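Local structure of anthrone oxidase-like protein (Streptomyces ambofaciens, 5F9P) at residues 76-80 with 81-85. The protein is an oxygenase that probably cleaves a carbon-carbon bond, opening ring B of its substrate during the biosynthesis of atypical angucyclines. Numbering follows the deposited sequence.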
loop_
_atom_site.group_PDB
_atom_site.type_symbol
_atom_site.label_atom_id
_atom_site.label_comp_id
_atom_site.label_asym_id
_atom_site.label_seq_id
_atom_site.Cartn_x
_atom_site.Cartn_y
_atom_site.Cartn_z
ATOM N N GLU A 76 -19.402 11.378 10.988
ATOM C CA GLU A 76 -20.597 11.296 10.149
ATOM C C GLU A 76 -20.343 11.375 8.640
ATOM O O GLU A 76 -21.075 10.764 7.863
ATOM C CB GLU A 76 -21.606 12.375 10.535
ATOM C CG GLU A 76 -22.543 11.956 11.633
ATOM C CD GLU A 76 -22.134 12.517 12.964
ATOM O OE1 GLU A 76 -21.296 13.452 12.981
ATOM O OE2 GLU A 76 -22.650 12.025 13.992
ATOM N N GLU A 77 -19.344 12.152 8.220
ATOM C CA GLU A 77 -19.030 12.221 6.794
ATOM C C GLU A 77 -18.605 10.846 6.322
ATOM O O GLU A 77 -19.092 10.346 5.310
ATOM C CB GLU A 77 -17.922 13.235 6.468
ATOM C CG GLU A 77 -17.578 13.220 4.967
ATOM C CD GLU A 77 -16.312 13.987 4.606
ATOM O OE1 GLU A 77 -15.615 14.459 5.536
ATOM O OE2 GLU A 77 -16.023 14.113 3.385
ATOM N N PHE A 78 -17.701 10.227 7.073
ATOM C CA PHE A 78 -17.197 8.909 6.705
ATOM C C PHE A 78 -18.324 7.896 6.582
ATOM O O PHE A 78 -18.414 7.161 5.596
ATOM C CB PHE A 78 -16.156 8.413 7.711
ATOM C CG PHE A 78 -15.597 7.052 7.375
ATOM C CD1 PHE A 78 -14.599 6.914 6.419
ATOM C CD2 PHE A 78 -16.083 5.913 7.996
ATOM C CE1 PHE A 78 -14.091 5.675 6.105
ATOM C CE2 PHE A 78 -15.574 4.666 7.680
ATOM C CZ PHE A 78 -14.575 4.550 6.737
ATOM N N LYS A 79 -19.184 7.853 7.593
ATOM C CA LYS A 79 -20.255 6.864 7.629
ATOM C C LYS A 79 -21.314 7.076 6.542
ATOM O O LYS A 79 -21.761 6.123 5.905
ATOM C CB LYS A 79 -20.923 6.855 9.009
ATOM C CG LYS A 79 -19.980 6.462 10.146
ATOM C CD LYS A 79 -20.724 6.119 11.445
ATOM C CE LYS A 79 -21.586 7.275 11.953
ATOM N NZ LYS A 79 -22.158 6.990 13.304
ATOM N N HIS A 80 -21.716 8.329 6.334
ATOM C CA HIS A 80 -22.901 8.612 5.531
ATOM C C HIS A 80 -22.599 9.186 4.153
ATOM O O HIS A 80 -23.452 9.158 3.265
ATOM C CB HIS A 80 -23.846 9.526 6.302
ATOM C CG HIS A 80 -24.195 8.995 7.651
ATOM N ND1 HIS A 80 -24.933 7.845 7.825
ATOM C CD2 HIS A 80 -23.874 9.429 8.894
ATOM C CE1 HIS A 80 -25.066 7.600 9.116
ATOM N NE2 HIS A 80 -24.431 8.547 9.786
ATOM N N ARG A 81 -21.395 9.708 3.967
ATOM C CA ARG A 81 -21.014 10.196 2.650
ATOM C C ARG A 81 -19.955 9.308 2.025
ATOM O O ARG A 81 -20.158 8.745 0.959
ATOM C CB ARG A 81 -20.514 11.638 2.710
ATOM C CG ARG A 81 -20.139 12.188 1.322
ATOM C CD ARG A 81 -19.694 13.647 1.377
ATOM N NE ARG A 81 -19.260 14.122 0.064
ATOM C CZ ARG A 81 -19.060 15.399 -0.240
ATOM N NH1 ARG A 81 -19.253 16.336 0.675
ATOM N NH2 ARG A 81 -18.660 15.738 -1.460
ATOM N N THR A 82 -18.829 9.167 2.711
ATOM C CA THR A 82 -17.664 8.501 2.138
ATOM C C THR A 82 -17.883 7.049 1.740
ATOM O O THR A 82 -17.632 6.672 0.582
ATOM C CB THR A 82 -16.476 8.595 3.083
ATOM O OG1 THR A 82 -16.251 9.974 3.372
ATOM C CG2 THR A 82 -15.227 8.024 2.406
ATOM N N LEU A 83 -18.348 6.233 2.689
ATOM C CA LEU A 83 -18.554 4.810 2.425
ATOM C C LEU A 83 -19.585 4.538 1.328
ATOM O O LEU A 83 -19.317 3.779 0.400
ATOM C CB LEU A 83 -18.921 4.065 3.709
ATOM C CG LEU A 83 -17.697 3.785 4.564
ATOM C CD1 LEU A 83 -18.094 3.241 5.927
ATOM C CD2 LEU A 83 -16.782 2.816 3.817
ATOM N N PRO A 84 -20.772 5.151 1.435
ATOM C CA PRO A 84 -21.800 4.974 0.405
ATOM C C PRO A 84 -21.360 5.493 -0.981
ATOM O O PRO A 84 -21.638 4.842 -2.001
ATOM C CB PRO A 84 -22.978 5.790 0.946
ATOM C CG PRO A 84 -22.735 5.876 2.419
ATOM C CD PRO A 84 -21.255 5.954 2.569
ATOM N N VAL A 85 -20.682 6.639 -1.029
ATOM C CA VAL A 85 -20.178 7.155 -2.307
ATOM C C VAL A 85 -19.156 6.192 -2.910
ATOM O O VAL A 85 -19.227 5.834 -4.091
ATOM C CB VAL A 85 -19.559 8.568 -2.163
ATOM C CG1 VAL A 85 -18.704 8.926 -3.390
ATOM C CG2 VAL A 85 -20.646 9.589 -1.946
HETATM O O HOH W 1 -16.438 11.924 1.491
#
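With CG anti to the backbone N (chi1 -180°), the ring of Phe-78 swings forward along helix 76-88 to meet Leu-83, whose own CG lies beside its backbone N (chi1 -79°). The two meet across a pi-bulge-like turn, with bonds reaching five residues back, in this helix, which packs against helix 21-37 outside the barrel of the dimeric alpha-beta barrel fold. Leu-83 CG sits over one face of the ring in a CH-pi contact, 4.1 Å from the centroid and displaced toward the rim, while Leu-83 CD1 comes within 3.4 Å of Phe-78 CE2. Tyr-73 meets the same ring, and Arg-167 of strand 155-167 touches both side chains.

The widened turn shows in the backbone: Glu-77 O accepts from Arg-81 N at 2.7 Å and from Thr-82 N at 2.9 Å, the two donors arriving from opposite faces of the carbonyl plane. Leu-83 N then bonds to Phe-78 O (3.1 Å), again five residues back. Pro-84 has no N-H to give, and its CD rests 3.4 Å from Lys-79 O where the helix kinks.

On the polar side, His-240, probably part of the C-terminal expression tag, bonds through NE2 to Glu-77 OE2 and through its carbonyl oxygen to Arg-81 NH1. One water joins carboxylate and threonine hydroxyl, donating to Glu-77 OE2 and hydrogen-bonded to Thr-82 OG1 at 2.7 Å.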